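PDB 3CNL: putative uncharacterized protein from Thermotoga maritima, which binds GTP, probably hydrolyses it, and is probably required for a late step in assembly of the 50S ribosomal subunit. Local coordinates for residues 207-210 and 211-215; 228-231 and 232-236. All blocks are in the same frame, centred on the assembly; numbering follows the deposited sequence.

Interaction 1. Residues 207-210 and 211-215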
# COMPACT_ATOMS: atom_id res chain seq x y z
N GLU A 207 19.25 18.60 -1.84
CA GLU A 207 20.67 18.88 -1.63
C GLU A 207 20.96 18.81 -0.13
O GLU A 207 21.91 18.15 0.30
CB GLU A 207 21.05 20.25 -2.24
CG GLU A 207 22.50 20.36 -2.71
CD GLU A 207 23.34 21.21 -1.79
OE1 GLU A 207 24.56 21.37 -2.04
OE2 GLU A 207 22.76 21.74 -0.82
N ASP A 208 20.12 19.44 0.68
CA ASP A 208 20.27 19.37 2.13
C ASP A 208 20.17 17.94 2.72
O ASP A 208 20.96 17.58 3.60
CB ASP A 208 19.27 20.28 2.81
CG ASP A 208 19.28 20.12 4.31
OD1 ASP A 208 20.33 20.40 4.91
OD2 ASP A 208 18.25 19.70 4.88
N PHE A 209 19.20 17.16 2.25
CA PHE A 209 19.03 15.77 2.68
C PHE A 209 20.26 14.94 2.38
O PHE A 209 20.68 14.11 3.20
CB PHE A 209 17.83 15.12 1.96
CG PHE A 209 17.45 13.75 2.49
CD1 PHE A 209 16.57 13.63 3.56
CD2 PHE A 209 18.00 12.60 1.94
CE1 PHE A 209 16.22 12.37 4.07
CE2 PHE A 209 17.66 11.33 2.44
CZ PHE A 209 16.76 11.22 3.51
N ALA A 210 20.81 15.15 1.18
CA ALA A 210 21.96 14.42 0.66
C ALA A 210 23.23 14.71 1.46
O ALA A 210 24.10 13.85 1.61
CB ALA A 210 22.19 14.75 -0.81
N ARG A 211 23.31 15.94 1.97
CA ARG A 211 24.37 16.36 2.86
C ARG A 211 24.14 15.81 4.27
O ARG A 211 25.04 15.19 4.82
CB ARG A 211 24.47 17.89 2.88
CG ARG A 211 25.10 18.51 1.63
CD ARG A 211 25.31 20.01 1.85
NE ARG A 211 25.76 20.71 0.65
CZ ARG A 211 27.03 20.79 0.24
NH1 ARG A 211 28.01 20.20 0.92
NH2 ARG A 211 27.33 21.45 -0.88
N LYS A 212 22.96 16.03 4.85
CA LYS A 212 22.68 15.58 6.23
C LYS A 212 22.85 14.06 6.41
O LYS A 212 22.95 13.59 7.56
CB LYS A 212 21.28 16.01 6.70
CG LYS A 212 21.08 17.50 6.94
CD LYS A 212 21.83 18.00 8.18
CE LYS A 212 23.02 18.87 7.81
NZ LYS A 212 22.57 20.26 7.50
N ARG A 213 22.89 13.33 5.28
CA ARG A 213 22.96 11.86 5.24
C ARG A 213 24.25 11.31 4.64
O ARG A 213 24.37 10.09 4.47
CB ARG A 213 21.78 11.26 4.46
CG ARG A 213 20.42 11.55 5.04
CD ARG A 213 20.36 11.21 6.52
NE ARG A 213 19.01 11.44 7.04
CZ ARG A 213 18.03 10.55 6.99
NH1 ARG A 213 18.24 9.35 6.46
NH2 ARG A 213 16.84 10.85 7.47
N GLY A 214 25.19 12.20 4.32
CA GLY A 214 26.50 11.82 3.79
C GLY A 214 26.51 11.20 2.41
O GLY A 214 27.36 10.36 2.09
N LEU A 215 25.58 11.63 1.57
CA LEU A 215 25.45 11.08 0.23
C LEU A 215 26.14 12.04 -0.73
O LEU A 215 25.61 13.10 -1.08
CB LEU A 215 23.97 10.85 -0.15
CG LEU A 215 23.06 10.11 0.85
CD1 LEU A 215 21.58 10.15 0.43
CD2 LEU A 215 23.49 8.65 1.07
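Phe209, whose buried ring is covered on one face by the exposed Arg213 one helical turn on, belongs with Ala210 and Leu215 to the close-packed side of this helix end. Arg213 CG sits over that face, offset toward the rim of the Phe209 ring and 4.0 Å from its centroid, a CH-pi contact. A bend at chi2 (-51°) turns the rest of the arginine back across the ring, until the guanidinium lies with one face over Phe209 CZ, Arg213 CZ 3.8 Å from Phe209 CZ and the two planes 40° apart. Its NH1 forms a salt bridge with Glu234 of helix 224-236. On the same helix Ala227 packs against both Phe209 and Ala210, and both are buried.

The chain leaves helix 202-212 here through a Schellman motif. Gly214 adopts positive phi, its N bonds to Arg211 O, and Leu215 N closes the wider loop on Ala210 O at 2.7 Å. Leu215 CB then comes to rest 4.3 Å from Ala210 CB, continuing the apolar side past the end of the helix.

The outer surface is looser and polar. Arg211, extended from CG to NE, reaches back one turn and presents NE and NH2 side-on to Glu207 OE1, both 3.0 Å from that oxygen and approaching it from the same face of the carboxylate. The carboxylate and guanidinium planes are 70° apart, and neither bond is straight. Asp208 and Lys212 are paired more slackly still: the lysine chain bends repeatedly, and its NZ makes only a weak salt bridge, 3.4 Å from Asp208 OD1.

Interaction 2. Residues 228-231 and 232-236; sequences LMLF and FTEVA
Different first torsions bring the neighbouring rings of Phe231 and Phe232 together: in Phe231 CG stands anti to the backbone N (chi1 173°), whereas in Phe232 it lies beside the N and anti to the carbonyl carbon (chi1 -69°). The two side chains therefore converge in a T-shaped stack, with the edge of Phe231 directed at the face of Phe232. Phe231 CD2 lies over the centre of the Phe232 ring, the centroids are 5.0 Å apart and the planes meet at 72°. Val235, one turn on, covers a face of Phe231 with its CG2 branch, which is 3.7 Å from the ring centroid, offset toward the rim in a CH-pi contact. Leu228 runs alongside Phe232, pointing the same way, and its CD2 meets Phe232 CE2 at 3.7 Å.

These residues form the inward side of helix 224-236, in the helical region that accompanies the circularly permuted GTPase domain. Phe185 and Ala188 of helix 182-196 and Leu169 and Leu170 of helix 162-170 also pack on Phe232, while Phe231 makes further edge-to-face pairs with Phe192, Phe205 and Phe206. Were Phe232 replaced by an alanine, a gap would probably open beside Leu228, and the edge of Phe231 would lose the ring face it meets.

Around the helix from the rings, Met229 O accepts two bonds from Thr233: one from OG1 at 2.7 Å and one from the backbone N at 3.1 Å, on opposite faces of the carbonyl plane. The hydroxyl donates within its own helix; the Thr233 side chain lies about 9 Å from the bound GTP analogue, too far to touch it. Nearby, Leu230 CD1 comes within 3.9 Å of Glu234 OE1, an oxygen engaged in a salt bridge with Arg213.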
# COMPACT_ATOMS: atom_id res chain seq x y z
N LEU A 228 17.03 10.91 -3.12
CA LEU A 228 15.65 10.60 -3.52
C LEU A 228 15.27 9.17 -3.16
O LEU A 228 14.24 8.94 -2.55
CB LEU A 228 15.43 10.84 -5.01
CG LEU A 228 15.48 12.28 -5.54
CD1 LEU A 228 15.79 12.29 -7.03
CD2 LEU A 228 14.19 13.03 -5.24
N MET A 229 16.09 8.20 -3.57
CA MET A 229 15.85 6.79 -3.22
C MET A 229 15.66 6.60 -1.72
O MET A 229 14.69 6.00 -1.28
CB MET A 229 17.02 5.93 -3.72
CG MET A 229 17.11 4.53 -3.11
SD MET A 229 15.86 3.43 -3.82
CE MET A 229 16.55 1.80 -3.45
N LEU A 230 16.61 7.11 -0.94
CA LEU A 230 16.58 6.96 0.51
C LEU A 230 15.44 7.74 1.15
O LEU A 230 14.79 7.25 2.07
CB LEU A 230 17.92 7.42 1.09
CG LEU A 230 18.22 7.47 2.60
CD1 LEU A 230 17.95 6.15 3.32
CD2 LEU A 230 19.69 7.89 2.78
N PHE A 231 15.20 8.96 0.67
CA PHE A 231 14.11 9.77 1.24
C PHE A 231 12.78 9.05 1.10
O PHE A 231 12.04 8.87 2.09
CB PHE A 231 14.05 11.18 0.62
CG PHE A 231 12.85 11.97 1.07
CD1 PHE A 231 12.77 12.46 2.36
CD2 PHE A 231 11.78 12.18 0.21
CE1 PHE A 231 11.64 13.15 2.78
CE2 PHE A 231 10.65 12.90 0.63
CZ PHE A 231 10.59 13.37 1.90
N PHE A 232 12.47 8.61 -0.12
CA PHE A 232 11.18 8.00 -0.40
C PHE A 232 11.03 6.62 0.22
O PHE A 232 9.92 6.21 0.56
CB PHE A 232 10.84 8.02 -1.90
CG PHE A 232 10.57 9.40 -2.42
CD1 PHE A 232 9.47 10.11 -1.96
CD2 PHE A 232 11.43 10.01 -3.34
CE1 PHE A 232 9.24 11.43 -2.40
CE2 PHE A 232 11.20 11.31 -3.78
CZ PHE A 232 10.11 12.02 -3.32
N THR A 233 12.15 5.95 0.42
CA THR A 233 12.17 4.68 1.16
C THR A 233 11.80 4.98 2.59
O THR A 233 10.96 4.30 3.16
CB THR A 233 13.55 4.02 1.08
OG1 THR A 233 13.77 3.64 -0.28
CG2 THR A 233 13.63 2.78 1.97
N GLU A 234 12.42 6.00 3.17
CA GLU A 234 12.05 6.45 4.50
C GLU A 234 10.59 6.92 4.64
O GLU A 234 9.91 6.58 5.62
CB GLU A 234 13.01 7.54 4.98
CG GLU A 234 14.37 6.97 5.39
CD GLU A 234 15.26 7.98 6.04
OE1 GLU A 234 16.32 7.57 6.57
OE2 GLU A 234 14.93 9.18 6.03
N VAL A 235 10.09 7.70 3.69
CA VAL A 235 8.67 8.11 3.69
C VAL A 235 7.73 6.89 3.70
O VAL A 235 6.75 6.83 4.47
CB VAL A 235 8.32 9.04 2.51
CG1 VAL A 235 6.82 9.25 2.42
CG2 VAL A 235 9.01 10.40 2.67
N ALA A 236 8.02 5.93 2.83
CA ALA A 236 7.21 4.72 2.63
C ALA A 236 7.12 3.88 3.92
O ALA A 236 6.10 3.24 4.18
CB ALA A 236 7.81 3.90 1.53

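In the fold
Followed from the N terminus, the chain passes through the nucleotide-binding domain and helices 162-170 and 182-196 before reaching interaction 1, where helix 202-212 ends. A connecting segment then leads into helix 224-236 and interaction 2. The contacts lie in series, neither enclosing nor crossing the other, and each spans about a helical turn; at interaction 1 the turn also closes the helix end. Their centres are 13 Å apart, and the two helices are tied directly: a salt bridge joins Arg213 NH1 to Glu234 OE1 (2.6 Å), Phe209 packs on Phe231 and Glu234, and Leu215 on Leu230. Interaction 2 is the one nearer the nucleotide.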